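Local coordinates for protein cellulosomal scaffoldin (Bacteroides cellulosolvens, PDB 1TYJ) that probably binds a type II dockerin through this cohesin module, helping to assemble the cell's cellulose-degrading cellulosome, at residues Lys26-Ser31 with Asn152-Ser157; Ala97-Gly102 with Asp148-Met153; Phe131-Gly134 with Asn139-Asp142. One frame throughout, in Å; residues are numbered along the deposited sequence.

Contact 1: Lys26-Ser31 with Asn152-Ser157. With EDO (1,2-ethanediol), chain B; EDO (1,2-ethanediol), chain C.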
loop_
_atom_site.group_PDB
_atom_site.type_symbol
_atom_site.label_atom_id
_atom_site.label_comp_id
_atom_site.label_asym_id
_atom_site.label_seq_id
_atom_site.Cartn_x
_atom_site.Cartn_y
_atom_site.Cartn_z
ATOM N N LYS A 26 -14.843 -2.877 3.312
ATOM C CA LYS A 26 -15.764 -2.577 4.414
ATOM C C LYS A 26 -15.172 -1.519 5.363
ATOM O O LYS A 26 -15.346 -1.586 6.582
ATOM C CB LYS A 26 -16.168 -3.849 5.188
ATOM C CG LYS A 26 -16.894 -4.895 4.352
ATOM C CD LYS A 26 -17.228 -6.118 5.195
ATOM C CE LYS A 26 -17.909 -7.173 4.356
ATOM N NZ LYS A 26 -18.147 -8.420 5.188
ATOM N N ILE A 27 -14.476 -0.539 4.793
ATOM C CA ILE A 27 -13.975 0.579 5.594
ATOM C C ILE A 27 -14.946 1.720 5.382
ATOM O O ILE A 27 -14.929 2.416 4.330
ATOM C CB ILE A 27 -12.535 0.947 5.201
ATOM C CG1 ILE A 27 -11.584 -0.271 5.373
ATOM C CG2 ILE A 27 -12.043 2.171 6.031
ATOM C CD1 ILE A 27 -11.507 -0.899 6.745
ATOM N N THR A 28 -15.861 1.895 6.340
ATOM C CA THR A 28 -16.938 2.845 6.144
ATOM C C THR A 28 -16.480 4.284 5.851
ATOM O O THR A 28 -15.632 4.832 6.571
ATOM C CB THR A 28 -17.904 2.802 7.327
ATOM O OG1 THR A 28 -18.426 1.465 7.416
ATOM C CG2 THR A 28 -19.066 3.805 7.130
ATOM N N ASN A 29 -17.024 4.901 4.792
ATOM C CA ASN A 29 -16.780 6.323 4.484
ATOM C C ASN A 29 -15.281 6.637 4.392
ATOM O O ASN A 29 -14.825 7.715 4.790
ATOM C CB ASN A 29 -17.457 7.256 5.504
ATOM C CG ASN A 29 -18.955 7.069 5.571
ATOM O OD1 ASN A 29 -19.585 7.350 6.614
ATOM N ND2 ASN A 29 -19.551 6.634 4.454
ATOM N N PHE A 30 -14.539 5.670 3.840
ATOM C CA PHE A 30 -13.083 5.764 3.690
ATOM C C PHE A 30 -12.617 7.048 2.994
ATOM O O PHE A 30 -13.010 7.347 1.837
ATOM C CB PHE A 30 -12.630 4.544 2.868
ATOM C CG PHE A 30 -11.168 4.524 2.554
ATOM C CD1 PHE A 30 -10.735 4.583 1.230
ATOM C CD2 PHE A 30 -10.215 4.414 3.589
ATOM C CE1 PHE A 30 -9.349 4.509 0.906
ATOM C CE2 PHE A 30 -8.838 4.365 3.285
ATOM C CZ PHE A 30 -8.406 4.421 1.911
ATOM N N SER A 31 -11.678 7.750 3.640
ATOM C CA SER A 31 -11.190 9.027 3.085
ATOM C C SER A 31 -9.664 9.096 2.908
ATOM O O SER A 31 -9.150 10.090 2.369
ATOM C CB SER A 31 -11.612 10.226 3.969
ATOM O OG SER A 31 -10.790 10.175 5.147
ATOM N N ASN A 152 -12.424 10.828 11.452
ATOM C CA ASN A 152 -12.156 9.792 12.446
ATOM C C ASN A 152 -11.058 8.871 12.005
ATOM O O ASN A 152 -10.965 8.545 10.806
ATOM C CB ASN A 152 -13.387 8.935 12.732
ATOM C CG ASN A 152 -14.546 9.747 13.296
ATOM O OD1 ASN A 152 -14.425 10.364 14.360
ATOM N ND2 ASN A 152 -15.683 9.708 12.614
ATOM N N MET A 153 -10.234 8.438 12.953
ATOM C CA MET A 153 -9.233 7.411 12.673
ATOM C C MET A 153 -9.716 6.049 13.188
ATOM O O MET A 153 -10.085 5.903 14.379
ATOM C CB MET A 153 -7.909 7.786 13.355
ATOM C CG MET A 153 -6.751 6.853 13.012
ATOM S SD MET A 153 -5.205 7.508 13.716
ATOM C CE MET A 153 -5.408 6.958 15.369
ATOM N N TYR A 154 -9.717 5.026 12.335
ATOM C CA TYR A 154 -10.147 3.699 12.777
ATOM C C TYR A 154 -9.172 3.015 13.759
ATOM O O TYR A 154 -7.956 3.145 13.603
ATOM C CB TYR A 154 -10.442 2.803 11.562
ATOM C CG TYR A 154 -11.716 3.203 10.889
ATOM C CD1 TYR A 154 -11.712 3.693 9.582
ATOM C CD2 TYR A 154 -12.943 3.089 11.567
ATOM C CE1 TYR A 154 -12.909 4.061 8.969
ATOM C CE2 TYR A 154 -14.127 3.456 10.968
ATOM C CZ TYR A 154 -14.128 3.915 9.672
ATOM O OH TYR A 154 -15.346 4.274 9.144
ATOM N N SER A 155 -9.708 2.273 14.742
ATOM C CA SER A 155 -8.861 1.498 15.681
ATOM C C SER A 155 -8.689 0.032 15.265
ATOM O O SER A 155 -9.351 -0.445 14.313
ATOM C CB SER A 155 -9.476 1.497 17.080
ATOM O OG SER A 155 -10.647 0.732 17.036
ATOM N N SER A 156 -7.847 -0.689 16.015
ATOM C CA SER A 156 -7.560 -2.101 15.747
ATOM C C SER A 156 -8.771 -2.991 15.959
ATOM O O SER A 156 -8.800 -4.135 15.497
ATOM C CB SER A 156 -6.423 -2.587 16.624
ATOM O OG SER A 156 -6.842 -2.509 17.976
ATOM N N SER A 157 -9.772 -2.473 16.661
ATOM C CA SER A 157 -10.965 -3.251 16.867
ATOM C C SER A 157 -11.953 -3.076 15.712
ATOM O O SER A 157 -12.904 -3.844 15.586
ATOM C CB SER A 157 -11.589 -2.897 18.214
ATOM O OG SER A 157 -12.186 -1.628 18.166
HETATM C C1 EDO B . -13.777 -0.348 9.630
HETATM O O1 EDO B . -14.077 -1.450 8.770
HETATM C C2 EDO B . -15.099 0.138 10.189
HETATM O O2 EDO B . -15.913 0.529 9.074
HETATM C C1 EDO C . -19.531 0.185 3.991
HETATM O O1 EDO C . -20.070 1.132 4.924
HETATM C C2 EDO C . -19.247 -1.146 4.683
HETATM O O2 EDO C . -18.399 -0.928 5.824
#

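Contact 2: Ala97-Gly102 with Asp148-Met153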
loop_
_atom_site.group_PDB
_atom_site.type_symbol
_atom_site.label_atom_id
_atom_site.label_comp_id
_atom_site.label_asym_id
_atom_site.label_seq_id
_atom_site.Cartn_x
_atom_site.Cartn_y
_atom_site.Cartn_z
ATOM N N ALA A 97 -16.466 18.404 0.566
ATOM C CA ALA A 97 -16.901 18.131 -0.822
ATOM C C ALA A 97 -17.154 16.641 -1.026
ATOM O O ALA A 97 -18.108 16.231 -1.709
ATOM C CB ALA A 97 -15.899 18.648 -1.829
ATOM N N TYR A 98 -16.306 15.822 -0.421
ATOM C CA TYR A 98 -16.439 14.368 -0.442
ATOM C C TYR A 98 -17.776 13.940 0.181
ATOM O O TYR A 98 -18.532 13.173 -0.415
ATOM C CB TYR A 98 -15.223 13.732 0.264
ATOM C CG TYR A 98 -15.204 12.208 0.324
ATOM C CD1 TYR A 98 -15.851 11.421 -0.681
ATOM C CD2 TYR A 98 -14.532 11.549 1.367
ATOM C CE1 TYR A 98 -15.855 10.051 -0.608
ATOM C CE2 TYR A 98 -14.490 10.184 1.437
ATOM C CZ TYR A 98 -15.156 9.427 0.422
ATOM O OH TYR A 98 -15.129 8.065 0.545
ATOM N N ARG A 99 -18.103 14.485 1.342
ATOM C CA ARG A 99 -19.332 14.122 2.025
ATOM C C ARG A 99 -20.516 14.526 1.167
ATOM O O ARG A 99 -21.509 13.799 1.115
ATOM C CB ARG A 99 -19.443 14.787 3.400
ATOM C CG ARG A 99 -18.525 14.182 4.444
ATOM C CD ARG A 99 -18.759 14.703 5.867
ATOM N NE ARG A 99 -18.681 16.170 5.986
ATOM C CZ ARG A 99 -17.588 16.861 6.368
ATOM N NH1 ARG A 99 -16.463 16.228 6.677
ATOM N NH2 ARG A 99 -17.615 18.198 6.445
ATOM N N ALA A 100 -20.395 15.653 0.472
ATOM C CA ALA A 100 -21.501 16.190 -0.334
ATOM C C ALA A 100 -21.741 15.386 -1.633
ATOM O O ALA A 100 -22.807 15.498 -2.262
ATOM C CB ALA A 100 -21.240 17.619 -0.653
ATOM N N SER A 101 -20.770 14.569 -2.019
ATOM C CA SER A 101 -20.876 13.737 -3.229
ATOM C C SER A 101 -21.897 12.630 -3.094
ATOM O O SER A 101 -22.405 12.144 -4.120
ATOM C CB SER A 101 -19.511 13.097 -3.584
ATOM O OG SER A 101 -19.210 12.007 -2.713
ATOM N N GLY A 102 -22.195 12.212 -1.870
ATOM C CA GLY A 102 -23.049 11.045 -1.662
ATOM C C GLY A 102 -22.498 9.708 -2.187
ATOM O O GLY A 102 -23.265 8.729 -2.366
ATOM N N ASP A 148 -11.893 8.098 8.048
ATOM C CA ASP A 148 -13.209 8.251 7.399
ATOM C C ASP A 148 -13.466 9.722 7.024
ATOM O O ASP A 148 -12.618 10.605 7.278
ATOM C CB ASP A 148 -14.330 7.637 8.252
ATOM C CG ASP A 148 -14.760 8.549 9.423
ATOM O OD1 ASP A 148 -14.238 9.706 9.530
ATOM O OD2 ASP A 148 -15.623 8.086 10.222
ATOM N N TRP A 149 -14.611 9.989 6.383
ATOM C CA TRP A 149 -14.845 11.311 5.864
ATOM C C TRP A 149 -15.283 12.363 6.870
ATOM O O TRP A 149 -15.567 13.500 6.486
ATOM C CB TRP A 149 -15.751 11.275 4.639
ATOM C CG TRP A 149 -17.198 10.951 4.868
ATOM C CD1 TRP A 149 -17.879 10.846 6.059
ATOM C CD2 TRP A 149 -18.152 10.701 3.837
ATOM N NE1 TRP A 149 -19.226 10.550 5.810
ATOM C CE2 TRP A 149 -19.404 10.475 4.454
ATOM C CE3 TRP A 149 -18.072 10.687 2.441
ATOM C CZ2 TRP A 149 -20.573 10.206 3.711
ATOM C CZ3 TRP A 149 -19.248 10.413 1.704
ATOM C CH2 TRP A 149 -20.463 10.166 2.350
ATOM N N ASP A 150 -15.308 11.980 8.147
ATOM C CA ASP A 150 -15.518 12.957 9.238
ATOM C C ASP A 150 -14.207 13.250 9.940
ATOM O O ASP A 150 -14.177 14.042 10.893
ATOM C CB ASP A 150 -16.564 12.449 10.238
ATOM C CG ASP A 150 -17.975 12.374 9.603
ATOM O OD1 ASP A 150 -18.378 13.339 8.911
ATOM O OD2 ASP A 150 -18.654 11.327 9.750
ATOM N N GLY A 151 -13.120 12.640 9.464
ATOM C CA GLY A 151 -11.808 12.793 10.105
ATOM C C GLY A 151 -11.626 11.907 11.320
ATOM O O GLY A 151 -10.773 12.211 12.143
ATOM N N ASN A 152 -12.424 10.828 11.452
ATOM C CA ASN A 152 -12.156 9.792 12.446
ATOM C C ASN A 152 -11.058 8.871 12.005
ATOM O O ASN A 152 -10.965 8.545 10.806
ATOM C CB ASN A 152 -13.387 8.935 12.732
ATOM C CG ASN A 152 -14.546 9.747 13.296
ATOM O OD1 ASN A 152 -14.425 10.364 14.360
ATOM N ND2 ASN A 152 -15.683 9.708 12.614
ATOM N N MET A 153 -10.234 8.438 12.953
ATOM C CA MET A 153 -9.233 7.411 12.673
ATOM C C MET A 153 -9.716 6.049 13.188
ATOM O O MET A 153 -10.085 5.903 14.379
ATOM C CB MET A 153 -7.909 7.786 13.355
ATOM C CG MET A 153 -6.751 6.853 13.012
ATOM S SD MET A 153 -5.205 7.508 13.716
ATOM C CE MET A 153 -5.408 6.958 15.369
#

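Contact 3: Phe131-Gly134 with Asn139-Asp142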
loop_
_atom_site.group_PDB
_atom_site.type_symbol
_atom_site.label_atom_id
_atom_site.label_comp_id
_atom_site.label_asym_id
_atom_site.label_seq_id
_atom_site.Cartn_x
_atom_site.Cartn_y
_atom_site.Cartn_z
ATOM N N PHE A 131 3.092 -5.407 6.300
ATOM C CA PHE A 131 2.721 -4.134 6.886
ATOM C C PHE A 131 3.228 -4.152 8.342
ATOM O O PHE A 131 2.863 -5.052 9.117
ATOM C CB PHE A 131 1.198 -4.002 6.901
ATOM C CG PHE A 131 0.576 -3.873 5.531
ATOM C CD1 PHE A 131 0.131 -5.002 4.850
ATOM C CD2 PHE A 131 0.358 -2.615 4.967
ATOM C CE1 PHE A 131 -0.498 -4.892 3.568
ATOM C CE2 PHE A 131 -0.272 -2.471 3.696
ATOM C CZ PHE A 131 -0.696 -3.615 2.992
ATOM N N GLU A 132 4.046 -3.181 8.735
ATOM C CA GLU A 132 4.590 -3.192 10.104
ATOM C C GLU A 132 4.784 -1.778 10.594
ATOM O O GLU A 132 5.218 -0.926 9.829
ATOM C CB GLU A 132 5.964 -3.852 10.110
ATOM C CG GLU A 132 6.015 -5.340 9.937
ATOM C CD GLU A 132 7.450 -5.864 10.066
ATOM O OE1 GLU A 132 8.167 -5.405 11.004
ATOM O OE2 GLU A 132 7.852 -6.716 9.230
ATOM N N ASN A 133 4.500 -1.548 11.880
ATOM C CA ASN A 133 4.652 -0.234 12.482
ATOM C C ASN A 133 6.076 0.228 12.263
ATOM O O ASN A 133 7.019 -0.586 12.249
ATOM C CB ASN A 133 4.353 -0.316 13.986
ATOM C CG ASN A 133 2.867 -0.652 14.298
ATOM O OD1 ASN A 133 2.553 -1.241 15.339
ATOM N ND2 ASN A 133 1.969 -0.263 13.420
ATOM N N GLY A 134 6.263 1.526 12.089
ATOM C CA GLY A 134 7.621 2.048 12.030
ATOM C C GLY A 134 7.535 3.530 12.216
ATOM O O GLY A 134 6.946 4.002 13.191
ATOM N N ASN A 139 -0.634 5.262 17.004
ATOM C CA ASN A 139 -1.901 4.546 17.027
ATOM C C ASN A 139 -2.101 3.731 15.744
ATOM O O ASN A 139 -3.248 3.388 15.430
ATOM C CB ASN A 139 -3.122 5.481 17.159
ATOM C CG ASN A 139 -2.908 6.652 18.107
ATOM O OD1 ASN A 139 -3.010 6.495 19.318
ATOM N ND2 ASN A 139 -2.671 7.853 17.548
ATOM N N ALA A 140 -1.029 3.444 14.987
ATOM C CA ALA A 140 -1.198 2.654 13.770
ATOM C C ALA A 140 -1.701 1.260 14.107
ATOM O O ALA A 140 -1.490 0.771 15.232
ATOM C CB ALA A 140 0.088 2.571 12.963
ATOM N N VAL A 141 -2.355 0.630 13.147
ATOM C CA VAL A 141 -2.765 -0.760 13.265
ATOM C C VAL A 141 -1.928 -1.591 12.313
ATOM O O VAL A 141 -2.132 -1.553 11.089
ATOM C CB VAL A 141 -4.257 -0.946 12.980
ATOM C CG1 VAL A 141 -4.675 -2.419 13.155
ATOM C CG2 VAL A 141 -5.094 -0.012 13.870
ATOM N N ASP A 142 -0.960 -2.326 12.863
ATOM C CA ASP A 142 -0.075 -3.171 12.039
ATOM C C ASP A 142 0.472 -2.395 10.827
ATOM O O ASP A 142 0.420 -2.875 9.677
ATOM C CB ASP A 142 -0.799 -4.449 11.603
ATOM C CG ASP A 142 -1.092 -5.383 12.782
ATOM O OD1 ASP A 142 -0.531 -5.136 13.882
ATOM O OD2 ASP A 142 -1.908 -6.319 12.613
#

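Contact 1: Lys26-Ser31 with Asn152-Ser157
Tyr154 sets its CG beside its own backbone N (chi1 -73°), which swings the phenol toward the turn at 26-31; Ile27, whose chi1 of -58° sets CG1 beside the backbone N and leaves CG2 opposite it, offers the CG2 methyl to the ring. The methyl arrives obliquely, Ile27 CG2 lying 3.6 Å from Tyr154 CE1.

Beyond the ring, the phenol reaches backbone: Tyr154 OH donates to Thr28 O over 2.6 Å. That oxygen sits at the ring edge, near its plane, and the hydroxyl stands somewhat tilted from the carbonyl plane. Ile27 to Phe30 form a type II beta turn, closed by a weak bond from Phe30 N to Ile27 O at 3.3 Å. Thr28 O belongs to the central peptide of this turn and takes no part in its closure, so it can serve the tyrosine instead.

An ethanediol, chain B, probably from the crystallisation liquor, lies over one face of the Tyr154 ring. Thr28 N gives O2 of this ethanediol a nearly straight bond of 3.1 Å, and the diol's O1 donates to Lys26 O. A second ethanediol, chain C, joins through its O2 to Thr28 OG1 at 2.9 Å.

A leucine in place of Tyr154 would probably leave Thr28 O without its hydroxyl donor and open a gap beside the Ile27 methyl.

Backbone bonds of Ile27 to Ser106 and of Tyr154 to Leu146 tie both sides to their surroundings. The turn carries the chain from strand 17-25 of one sheet to strand 30-38 of the other, an intersheet connection of the cohesin beta sandwich, here braced by the loop that follows strand 144-148.

Contact 2: Ala97-Gly102 with Asp148-Met153
Trp149 meets Tyr98 with its edge and Arg99 with one face, both residues belonging to the helix 95-100. The edge points into the tyrosine face in a T-shaped stack, with CE3 above the ring centre, planes at 81° and the centroid of the Tyr98 ring 5.0 Å from that of the Trp149 six-membered ring. Closer to the backbone, Trp149 CB rests 3.5 Å from Tyr98 CD2. The indole face takes the aliphatic part of Arg99: CG stands 3.5 Å from the centroid of the Trp149 five-membered ring, almost on its normal, a CH-pi contact.

Past CG the arginine bends (chi3 -55°) and brings its guanidinium back to the turn, where Arg99 NH1 donates to Trp149 O at 2.9 Å, the oxygen lying in the guanidinium plane. Asp150 OD1 is 4.1 Å from Arg99 NE but well out of that plane, so no N-H points at it; the carboxylate touches Arg99 CD and is otherwise related to the guanidinium by charge.

The next shell fixes these groups. Trp149 and Asp150 are the middle residues of a type I turn from Asp148 to Gly151. Asp148 OD1 takes Asp150 N, making an Asx turn, and Asn152 N from the opposite face of the carboxylate, while its OD2 receives Asn152 ND2 at 2.9 Å through the syn lone pair. On the helix side, Tyr98 OH is bonded to Phe30 O and Glu105 N, and Ser101 OG donates to Tyr98 O.

A single hydrogen bond thus accompanies a mainly nonpolar embrace of the indole, and the nearby carboxylate of Asp150 probably favours the arginine's positive charge without directing its N-H groups.

Contact 3: Phe131-Gly134 with Asn139-Asp142
Phe131 and Asp142 meet through van der Waals contact with backbone: Phe131 CB comes within 3.1 Å of Asp142 O. The phenylalanine leaves immediately after that touch. Its CG lies beside the backbone N, opposite the carbonyl carbon (chi1 -68°), which takes the ring away from 139-142 and into the interior, edge-to-face with Phe35. Further along, the amide end of Asn133 comes against the Ala140 methyl.

Polar atoms approach without pairing. Phe131 O and Asp142 O are 3.3 Å apart, two acceptors with no proton to share. The chains are nonetheless close, Glu132 CA being 5.1 Å from Asp142 CA; the two runs converge at this pair and diverge beyond it, without sheet-like bonding between them.

The polar anchors are found on neighbouring parts of the fold. Phe131 N donates to Gln163 OE1, and the backbone of Glu132 is bonded to Asn36. Across the contact, Val141 O is bonded to Thr144 OG1, while the Val141 side chain turns its back on 131-134.

Both segments belong to the excursion between strands 126-131 and 144-148, each of which pairs antiparallel with strand 30-38. The chain leaves that sheet at Phe131, doubles back, and returns just beyond Asp142, pinching the base of the loop. An excursion that interrupts a strand position in this way is consistent with one of the flaps of type II cohesins.

In the fold
Strand 30-38 connects all three sites: contact 1 includes its beginning, the strands bordering contact 3 both pair with it, and Phe30 O accepts from Tyr98 OH of contact 2. Contacts 1 and 2 have centres about 11 Å apart and share Asn152 and Met153. Contact 3 is about 15 Å from contact 1 and 23 Å from contact 2, centre to centre. Along the chain its closely spaced segments are nested inside the loops closed by the other two. Met153 packs on Asn139, and Val141 on Ser156, so the loop after strand 144-148 ties together the turn, helix 95-100 and the probable flap of the beta sandwich.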